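Local coordinates for protein 3,4-dihydroxybenzoate decarboxylase (Enterobacter cloacae, PDB 5NY5) that probably catalyses the reversible decarboxylation of 3,4-dihydroxybenzoate to catechol, as a metal-binding, prenylated-FMN-dependent member of the UbiD family, at residues 16-21 with 82-87; 74-79 with 212-217; 400-405 with 418-423. All blocks are in the same frame, centred on the assembly; numbering follows the deposited sequence.

Contact 1: 16-21 with 82-87; sequences QRHPGH and AALLLG
L84 of helix 79-84 packs on H18 and H21, in the loop between helix 8-16 and strand 22-25. This is a small surface contact of a leucine with two histidine rings. L84 CD1 lies over one face of the H18 imidazole, 3.6 Å from the ring centroid and 19° off the ring normal. That is a CH-pi contact. The methyl is displaced toward the rim, and its closest ring atom is H18 NE2, 3.4 Å from L84 CD1. The other branch covers the opposite end of the imidazole: L84 CD2 is 3.5 Å from H18 CG. The fork of the leucine thus spans the length of the ring. With chi1 at 170°, L84 CG turns away from its own backbone N, and the branched end reaches out from the helix to the loop. L84 CD2 also meets H21, at 4.0 Å from H21 CD2, so this one methyl touches both histidines.

A type II beta turn from H18 to H21 carries both rings to the same leucine, with P19 and G20 at its corners. The positive phi of G20 suits the third position of such a turn. The contact joins parts of the UbiD N-terminal family region. R81 NH1, on the same helix as L84, donates a hydrogen bond to H21 ND1, and H21 is tied in further by backbone pairing with A57. The residue after L84, L85, is buried and packs on A11 and L15 of helix 8-16.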
loop_
_atom_site.group_PDB
_atom_site.type_symbol
_atom_site.label_atom_id
_atom_site.label_comp_id
_atom_site.label_asym_id
_atom_site.label_seq_id
_atom_site.Cartn_x
_atom_site.Cartn_y
_atom_site.Cartn_z
ATOM N N GLN A 16 -14.052 -53.825 3.165
ATOM C CA GLN A 16 -14.613 -54.726 2.167
ATOM C C GLN A 16 -16.134 -54.737 2.212
ATOM O O GLN A 16 -16.779 -55.015 1.195
ATOM C CB GLN A 16 -14.045 -56.130 2.361
ATOM C CG GLN A 16 -12.587 -56.246 1.944
ATOM C CD GLN A 16 -11.931 -57.519 2.435
ATOM O OE1 GLN A 16 -12.220 -57.995 3.532
ATOM N NE2 GLN A 16 -11.038 -58.076 1.625
ATOM N N ARG A 17 -16.726 -54.424 3.362
ATOM C CA ARG A 17 -18.174 -54.308 3.457
ATOM C C ARG A 17 -18.699 -53.002 2.875
ATOM O O ARG A 17 -19.916 -52.807 2.827
ATOM C CB ARG A 17 -18.625 -54.448 4.915
ATOM C CG ARG A 17 -18.239 -55.779 5.552
ATOM C CD ARG A 17 -19.110 -56.122 6.760
ATOM N NE ARG A 17 -18.826 -55.291 7.928
ATOM C CZ ARG A 17 -17.871 -55.550 8.815
ATOM N NH1 ARG A 17 -17.094 -56.615 8.664
ATOM N NH2 ARG A 17 -17.685 -54.743 9.850
ATOM N N HIS A 18 -17.816 -52.110 2.432
ATOM C CA HIS A 18 -18.200 -50.856 1.788
ATOM C C HIS A 18 -17.450 -50.772 0.467
ATOM O O HIS A 18 -16.311 -50.291 0.419
ATOM C CB HIS A 18 -17.894 -49.655 2.678
ATOM C CG HIS A 18 -18.657 -49.648 3.966
ATOM N ND1 HIS A 18 -19.825 -48.937 4.133
ATOM C CD2 HIS A 18 -18.418 -50.262 5.147
ATOM C CE1 HIS A 18 -20.274 -49.116 5.362
ATOM N NE2 HIS A 18 -19.438 -49.916 5.999
ATOM N N PRO A 19 -18.055 -51.233 -0.625
ATOM C CA PRO A 19 -17.337 -51.268 -1.906
ATOM C C PRO A 19 -16.880 -49.883 -2.342
ATOM O O PRO A 19 -17.600 -48.893 -2.200
ATOM C CB PRO A 19 -18.370 -51.856 -2.874
ATOM C CG PRO A 19 -19.694 -51.648 -2.207
ATOM C CD PRO A 19 -19.426 -51.755 -0.742
ATOM N N GLY A 20 -15.659 -49.826 -2.872
ATOM C CA GLY A 20 -15.049 -48.592 -3.323
ATOM C C GLY A 20 -13.882 -48.131 -2.483
ATOM O O GLY A 20 -13.150 -47.232 -2.914
ATOM N N HIS A 21 -13.676 -48.715 -1.304
ATOM C CA HIS A 21 -12.626 -48.280 -0.399
ATOM C C HIS A 21 -11.439 -49.226 -0.329
ATOM O O HIS A 21 -10.440 -48.883 0.309
ATOM C CB HIS A 21 -13.193 -48.082 1.013
ATOM C CG HIS A 21 -13.967 -46.813 1.176
ATOM N ND1 HIS A 21 -13.358 -45.588 1.344
ATOM C CD2 HIS A 21 -15.300 -46.574 1.192
ATOM C CE1 HIS A 21 -14.282 -44.651 1.459
ATOM N NE2 HIS A 21 -15.468 -45.223 1.370
ATOM N N ALA A 82 -11.401 -42.559 6.297
ATOM C CA ALA A 82 -11.013 -42.416 7.694
ATOM C C ALA A 82 -12.233 -42.296 8.596
ATOM O O ALA A 82 -12.251 -42.851 9.701
ATOM C CB ALA A 82 -10.098 -41.205 7.864
ATOM N N ALA A 83 -13.261 -41.576 8.146
ATOM C CA ALA A 83 -14.466 -41.433 8.953
ATOM C C ALA A 83 -15.205 -42.759 9.080
ATOM O O ALA A 83 -15.735 -43.083 10.147
ATOM C CB ALA A 83 -15.375 -40.365 8.352
ATOM N N LEU A 84 -15.249 -43.535 7.997
ATOM C CA LEU A 84 -15.865 -44.853 8.056
ATOM C C LEU A 84 -15.076 -45.787 8.961
ATOM O O LEU A 84 -15.660 -46.584 9.705
ATOM C CB LEU A 84 -15.981 -45.429 6.647
ATOM C CG LEU A 84 -16.391 -46.892 6.492
ATOM C CD1 LEU A 84 -17.777 -47.131 7.065
ATOM C CD2 LEU A 84 -16.337 -47.283 5.028
ATOM N N LEU A 85 -13.745 -45.695 8.923
ATOM C CA LEU A 85 -12.904 -46.514 9.785
ATOM C C LEU A 85 -13.033 -46.153 11.256
ATOM O O LEU A 85 -12.512 -46.889 12.101
ATOM C CB LEU A 85 -11.442 -46.392 9.357
ATOM C CG LEU A 85 -11.037 -47.148 8.093
ATOM C CD1 LEU A 85 -9.667 -46.699 7.617
ATOM C CD2 LEU A 85 -11.052 -48.647 8.347
ATOM N N LEU A 86 -13.699 -45.049 11.585
ATOM C CA LEU A 86 -13.868 -44.632 12.969
ATOM C C LEU A 86 -15.324 -44.453 13.370
ATOM O O LEU A 86 -15.594 -44.145 14.535
ATOM C CB LEU A 86 -13.102 -43.328 13.227
ATOM C CG LEU A 86 -11.618 -43.360 12.860
ATOM C CD1 LEU A 86 -10.980 -42.003 13.100
ATOM C CD2 LEU A 86 -10.889 -44.439 13.636
ATOM N N GLY A 87 -16.265 -44.629 12.447
ATOM C CA GLY A 87 -17.672 -44.575 12.788
ATOM C C GLY A 87 -18.208 -43.182 13.039
ATOM O O GLY A 87 -18.782 -42.916 14.099
#

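Contact 2: 74-79 with 212-217; sequences GMHASR and LDPAIY
The backbones of H76 and P214 face each other with their CA atoms 7.3 Å apart. Residues 74-77 form a type I beta turn after strand 70-73, closed by the bond from A77 N to G74 O. Residues 214-217 are the first turn of helix 214-219, and D213 is its N-cap. The contact therefore sets a turn against a helix start, and it joins the N-terminal and Rift-related regions of the UbiD fold.

H76 carries most of it. With chi1 at -39°, H76 CG lies on the side away from its carbonyl carbon, and the imidazole presents an edge to the helix. P214 CA lies in the ring plane, 3.8 Å from H76 NE2. On the same edge H76 CE1 comes within 3.5 Å of Y217 CD2. The two aromatic planes are 82° apart and the rings meet obliquely. Y217 CB adds to the contact, 3.6 Å from H76 NE2. M75, a selenomethionine, crosses P214 at a slant, with M75 CG 4.1 Å from P214 CG. M75 CB lies over one face of the H76 ring.

All four touching residues are buried. The other ring nitrogen, H76 ND1, is hydrogen-bonded to E326 of helix 324-346, which should limit rotation of the imidazole. Y217 OH is hydrogen-bonded to L151 O. The side chain of Y217 is about 4 Å from that of I169, a residue of the prenylated FMN site, though no cofactor is bound to this chain. D213 caps the helix start: D213 OD1 accepts from A215 N at 3.1 Å. The donor comes from above the carboxylate plane, 66° out of it, and the same oxygen also pairs with R241.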
loop_
_atom_site.group_PDB
_atom_site.type_symbol
_atom_site.label_atom_id
_atom_site.label_comp_id
_atom_site.label_asym_id
_atom_site.label_seq_id
_atom_site.Cartn_x
_atom_site.Cartn_y
_atom_site.Cartn_z
ATOM N N GLY A 74 -2.443 -46.344 0.863
ATOM C CA GLY A 74 -3.652 -45.562 0.718
ATOM C C GLY A 74 -4.690 -45.735 1.800
ATOM O O GLY A 74 -5.829 -45.294 1.611
HETATM N N MSE A 75 -4.339 -46.342 2.927
HETATM C CA MSE A 75 -5.319 -46.659 3.957
HETATM C C MSE A 75 -5.985 -45.403 4.511
HETATM O O MSE A 75 -7.193 -45.382 4.723
HETATM C CB MSE A 75 -4.659 -47.461 5.083
HETATM C CG MSE A 75 -5.622 -48.199 6.011
HETATM SE SE MSE A 75 -6.800 -49.506 5.142
HETATM C CE MSE A 75 -5.592 -50.208 3.833
ATOM N N HIS A 76 -5.198 -44.353 4.729
ATOM C CA HIS A 76 -5.719 -43.088 5.226
ATOM C C HIS A 76 -5.874 -42.044 4.128
ATOM O O HIS A 76 -6.075 -40.866 4.437
ATOM C CB HIS A 76 -4.818 -42.534 6.333
ATOM C CG HIS A 76 -4.281 -43.577 7.261
ATOM N ND1 HIS A 76 -3.031 -44.136 7.105
ATOM C CD2 HIS A 76 -4.820 -44.160 8.357
ATOM C CE1 HIS A 76 -2.823 -45.019 8.064
ATOM N NE2 HIS A 76 -3.893 -45.053 8.837
ATOM N N ALA A 77 -5.793 -42.444 2.860
ATOM C CA ALA A 77 -5.821 -41.502 1.741
ATOM C C ALA A 77 -7.228 -41.071 1.354
ATOM O O ALA A 77 -7.534 -40.946 0.167
ATOM C CB ALA A 77 -5.098 -42.116 0.545
ATOM N N SER A 78 -8.097 -40.834 2.335
ATOM C CA SER A 78 -9.461 -40.386 2.089
ATOM C C SER A 78 -10.117 -39.960 3.396
ATOM O O SER A 78 -10.039 -40.678 4.396
ATOM C CB SER A 78 -10.285 -41.489 1.419
ATOM O OG SER A 78 -11.673 -41.240 1.548
ATOM N N ARG A 79 -10.758 -38.792 3.403
ATOM C CA ARG A 79 -11.446 -38.360 4.613
ATOM C C ARG A 79 -12.674 -39.220 4.874
ATOM O O ARG A 79 -12.974 -39.546 6.028
ATOM C CB ARG A 79 -11.825 -36.881 4.514
ATOM C CG ARG A 79 -12.632 -36.373 5.701
ATOM C CD ARG A 79 -12.940 -34.891 5.591
ATOM N NE ARG A 79 -11.921 -34.074 6.239
ATOM C CZ ARG A 79 -12.083 -33.475 7.411
ATOM N NH1 ARG A 79 -13.229 -33.588 8.063
ATOM N NH2 ARG A 79 -11.103 -32.756 7.927
ATOM N N LEU A 212 -0.935 -51.069 11.295
ATOM C CA LEU A 212 -1.654 -50.861 12.541
ATOM C C LEU A 212 -3.120 -50.569 12.271
ATOM O O LEU A 212 -3.535 -50.310 11.139
ATOM C CB LEU A 212 -1.048 -49.700 13.339
ATOM C CG LEU A 212 0.475 -49.634 13.370
ATOM C CD1 LEU A 212 0.929 -48.309 13.951
ATOM C CD2 LEU A 212 1.031 -50.795 14.170
ATOM N N ASP A 213 -3.900 -50.628 13.342
ATOM C CA ASP A 213 -5.231 -50.048 13.345
ATOM C C ASP A 213 -5.136 -48.583 12.920
ATOM O O ASP A 213 -4.325 -47.834 13.482
ATOM C CB ASP A 213 -5.835 -50.165 14.749
ATOM C CG ASP A 213 -7.310 -49.797 14.804
ATOM O OD1 ASP A 213 -7.841 -49.227 13.832
ATOM O OD2 ASP A 213 -7.944 -50.076 15.842
ATOM N N PRO A 214 -5.907 -48.149 11.922
ATOM C CA PRO A 214 -5.905 -46.721 11.568
ATOM C C PRO A 214 -6.164 -45.808 12.749
ATOM O O PRO A 214 -5.677 -44.670 12.760
ATOM C CB PRO A 214 -7.020 -46.629 10.522
ATOM C CG PRO A 214 -7.025 -47.967 9.883
ATOM C CD PRO A 214 -6.684 -48.954 10.965
ATOM N N ALA A 215 -6.907 -46.277 13.754
ATOM C CA ALA A 215 -7.115 -45.478 14.956
ATOM C C ALA A 215 -5.791 -45.150 15.636
ATOM O O ALA A 215 -5.628 -44.061 16.197
ATOM C CB ALA A 215 -8.046 -46.211 15.919
ATOM N N ILE A 216 -4.832 -46.073 15.589
ATOM C CA ILE A 216 -3.533 -45.814 16.200
ATOM C C ILE A 216 -2.769 -44.768 15.401
ATOM O O ILE A 216 -2.269 -43.783 15.955
ATOM C CB ILE A 216 -2.731 -47.120 16.335
ATOM C CG1 ILE A 216 -3.455 -48.099 17.261
ATOM C CG2 ILE A 216 -1.333 -46.827 16.844
ATOM C CD1 ILE A 216 -2.682 -49.372 17.538
ATOM N N TYR A 217 -2.664 -44.968 14.086
ATOM C CA TYR A 217 -1.952 -44.015 13.239
ATOM C C TYR A 217 -2.545 -42.616 13.356
ATOM O O TYR A 217 -1.809 -41.625 13.415
ATOM C CB TYR A 217 -1.985 -44.484 11.785
ATOM C CG TYR A 217 -0.861 -45.414 11.391
ATOM C CD1 TYR A 217 0.461 -45.096 11.665
ATOM C CD2 TYR A 217 -1.123 -46.609 10.736
ATOM C CE1 TYR A 217 1.489 -45.940 11.296
ATOM C CE2 TYR A 217 -0.102 -47.461 10.367
ATOM C CZ TYR A 217 1.201 -47.124 10.649
ATOM O OH TYR A 217 2.217 -47.972 10.283
#

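Contact 3: 400-405 with 418-423; sequences LVDEDV and TTRMQG
R420 holds the carboxylate of D404 end-on with two hydrogen bonds. R420 NH1 donates to D404 OD1 at 2.9 Å, and R420 NH2 donates to D404 OD2 at 3.0 Å. Both bonds are nearly straight. The carboxylate and guanidinium planes are only 21° apart, and both oxygens lie almost in the guanidinium plane. D404 OD2 uses its syn lone pair. D404 OD1 is also met on the syn side, though somewhat out of the carboxylate plane.

The torsions explain the reach. R420 is extended from CG to NE and carries its charged end straight out from the end of helix 410-419. D404 has chi1 at 64°, which places CG between its backbone N and carbonyl carbon and brings the carboxylate round to meet the arginine. V405 lies antiparallel beside the arginine, with V405 CG2 3.6 Å from R420 NH1. D404 also packs on K49 of a neighbouring subunit.

D402 adds a second, looser charge. Its OD2 is 3.8 Å from R420 NH1, a long salt bridge. The oxygen lies well out of the guanidinium plane and is hydrogen-bonded to V465 N. A water links the two residues, accepting from D402 N at 2.9 Å and from R420 NH1 at 3.0 Å. It also donates to D402 OD2. R420 NH2 has a second acceptor in F473 O. Together these bonds should keep the guanidinium from turning, and the two aspartates probably stabilise its positive charge.

Residues 402-405 form a type I beta turn that leaves strand 397-401. D402, D404 and R420 make a salt-bridge network between that turn and the exit of the following helix, a bidentate arginine-carboxylate pair within the UbiD C-terminal family region.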
loop_
_atom_site.group_PDB
_atom_site.type_symbol
_atom_site.label_atom_id
_atom_site.label_comp_id
_atom_site.label_asym_id
_atom_site.label_seq_id
_atom_site.Cartn_x
_atom_site.Cartn_y
_atom_site.Cartn_z
ATOM N N LEU A 400 -11.719 -17.218 5.016
ATOM C CA LEU A 400 -12.909 -17.143 5.850
ATOM C C LEU A 400 -14.150 -17.173 4.968
ATOM O O LEU A 400 -14.264 -16.380 4.031
ATOM C CB LEU A 400 -12.898 -15.863 6.687
ATOM C CG LEU A 400 -11.678 -15.581 7.563
ATOM C CD1 LEU A 400 -11.620 -14.111 7.925
ATOM C CD2 LEU A 400 -11.728 -16.430 8.817
ATOM N N VAL A 401 -15.079 -18.079 5.269
ATOM C CA VAL A 401 -16.339 -18.185 4.545
ATOM C C VAL A 401 -17.472 -18.332 5.555
ATOM O O VAL A 401 -17.252 -18.629 6.728
ATOM C CB VAL A 401 -16.350 -19.363 3.549
ATOM C CG1 VAL A 401 -15.272 -19.192 2.503
ATOM C CG2 VAL A 401 -16.166 -20.671 4.286
ATOM N N ASP A 402 -18.697 -18.129 5.075
ATOM C CA ASP A 402 -19.885 -18.209 5.909
ATOM C C ASP A 402 -20.416 -19.641 5.964
ATOM O O ASP A 402 -19.891 -20.557 5.329
ATOM C CB ASP A 402 -20.960 -17.253 5.401
ATOM C CG ASP A 402 -20.535 -15.805 5.484
ATOM O OD1 ASP A 402 -20.375 -15.296 6.614
ATOM O OD2 ASP A 402 -20.367 -15.174 4.420
ATOM N N GLU A 403 -21.486 -19.834 6.737
ATOM C CA GLU A 403 -22.010 -21.171 6.979
ATOM C C GLU A 403 -22.727 -21.764 5.773
ATOM O O GLU A 403 -23.006 -22.966 5.777
ATOM C CB GLU A 403 -22.953 -21.155 8.186
ATOM C CG GLU A 403 -24.257 -20.394 7.975
ATOM C CD GLU A 403 -24.109 -18.894 8.159
ATOM O OE1 GLU A 403 -22.993 -18.372 7.963
ATOM O OE2 GLU A 403 -25.110 -18.234 8.511
ATOM N N ASP A 404 -23.026 -20.969 4.745
ATOM C CA ASP A 404 -23.663 -21.481 3.540
ATOM C C ASP A 404 -22.658 -21.792 2.436
ATOM O O ASP A 404 -23.032 -21.853 1.262
ATOM C CB ASP A 404 -24.725 -20.499 3.042
ATOM C CG ASP A 404 -24.144 -19.167 2.620
ATOM O OD1 ASP A 404 -22.994 -18.866 2.998
ATOM O OD2 ASP A 404 -24.850 -18.416 1.916
ATOM N N VAL A 405 -21.396 -22.002 2.789
ATOM C CA VAL A 405 -20.346 -22.340 1.839
ATOM C C VAL A 405 -19.749 -23.673 2.254
ATOM O O VAL A 405 -19.331 -23.835 3.405
ATOM C CB VAL A 405 -19.259 -21.251 1.778
ATOM C CG1 VAL A 405 -18.092 -21.710 0.927
ATOM C CG2 VAL A 405 -19.834 -19.962 1.238
ATOM N N THR A 418 -14.934 -15.175 -5.316
ATOM C CA THR A 418 -15.320 -14.464 -6.527
ATOM C C THR A 418 -16.437 -13.456 -6.287
ATOM O O THR A 418 -16.348 -12.316 -6.750
ATOM C CB THR A 418 -15.740 -15.470 -7.609
ATOM O OG1 THR A 418 -14.582 -16.144 -8.112
ATOM C CG2 THR A 418 -16.437 -14.773 -8.752
ATOM N N THR A 419 -17.481 -13.841 -5.557
ATOM C CA THR A 419 -18.654 -12.998 -5.381
ATOM C C THR A 419 -18.767 -12.389 -3.993
ATOM O O THR A 419 -19.699 -11.620 -3.749
ATOM C CB THR A 419 -19.931 -13.792 -5.678
ATOM O OG1 THR A 419 -20.166 -14.729 -4.620
ATOM C CG2 THR A 419 -19.801 -14.538 -6.994
ATOM N N ARG A 420 -17.861 -12.716 -3.077
ATOM C CA ARG A 420 -17.932 -12.242 -1.702
ATOM C C ARG A 420 -16.590 -11.689 -1.262
ATOM O O ARG A 420 -16.138 -11.909 -0.134
ATOM C CB ARG A 420 -18.401 -13.355 -0.769
ATOM C CG ARG A 420 -19.857 -13.720 -0.960
ATOM C CD ARG A 420 -20.265 -14.904 -0.113
ATOM N NE ARG A 420 -21.711 -15.084 -0.130
ATOM C CZ ARG A 420 -22.357 -16.023 0.548
ATOM N NH1 ARG A 420 -21.684 -16.877 1.304
ATOM N NH2 ARG A 420 -23.677 -16.105 0.470
HETATM N N MSE A 421 -15.943 -10.938 -2.143
HETATM C CA MSE A 421 -14.579 -10.509 -1.904
HETATM C C MSE A 421 -14.167 -9.386 -2.847
HETATM O O MSE A 421 -14.417 -9.447 -4.048
HETATM C CB MSE A 421 -13.635 -11.696 -2.070
HETATM C CG MSE A 421 -12.488 -11.733 -1.096
HETATM SE SE MSE A 421 -10.945 -12.596 -1.885
HETATM C CE MSE A 421 -10.652 -11.338 -3.339
ATOM N N GLN A 422 -13.529 -8.359 -2.295
ATOM C CA GLN A 422 -12.931 -7.286 -3.078
ATOM C C GLN A 422 -11.452 -7.217 -2.733
ATOM O O GLN A 422 -11.092 -7.070 -1.562
ATOM C CB GLN A 422 -13.630 -5.953 -2.811
ATOM C CG GLN A 422 -15.018 -5.849 -3.439
ATOM C CD GLN A 422 -14.980 -5.777 -4.964
ATOM O OE1 GLN A 422 -13.965 -5.415 -5.555
ATOM N NE2 GLN A 422 -16.091 -6.120 -5.602
ATOM N N GLY A 423 -10.600 -7.321 -3.755
ATOM C CA GLY A 423 -9.174 -7.484 -3.526
ATOM C C GLY A 423 -8.537 -6.367 -2.722
ATOM O O GLY A 423 -7.544 -6.591 -2.026
HETATM O O HOH W 1 -19.084 -16.457 2.709
#

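From the N terminus, contact 1 closes a loop of 60 residues, from the end of helix 8-16 to helix 79-84. Contact 2 opens within that loop, at 74-79, and closes far beyond it at 212-217, so the two cross. They also touch: L85 CD1 is 3.7 Å from P214 CG. Contact 1 stays within the N-terminal region; contact 2 ties that region to the Rift-related one. Contact 3 follows in series and closes a loop of 12 residues that holds most of helix 410-419. It belongs to the C-terminal region. Its centre is 33 Å from the centre of either other contact, and its nearest atoms are about 12 Å from contact 2.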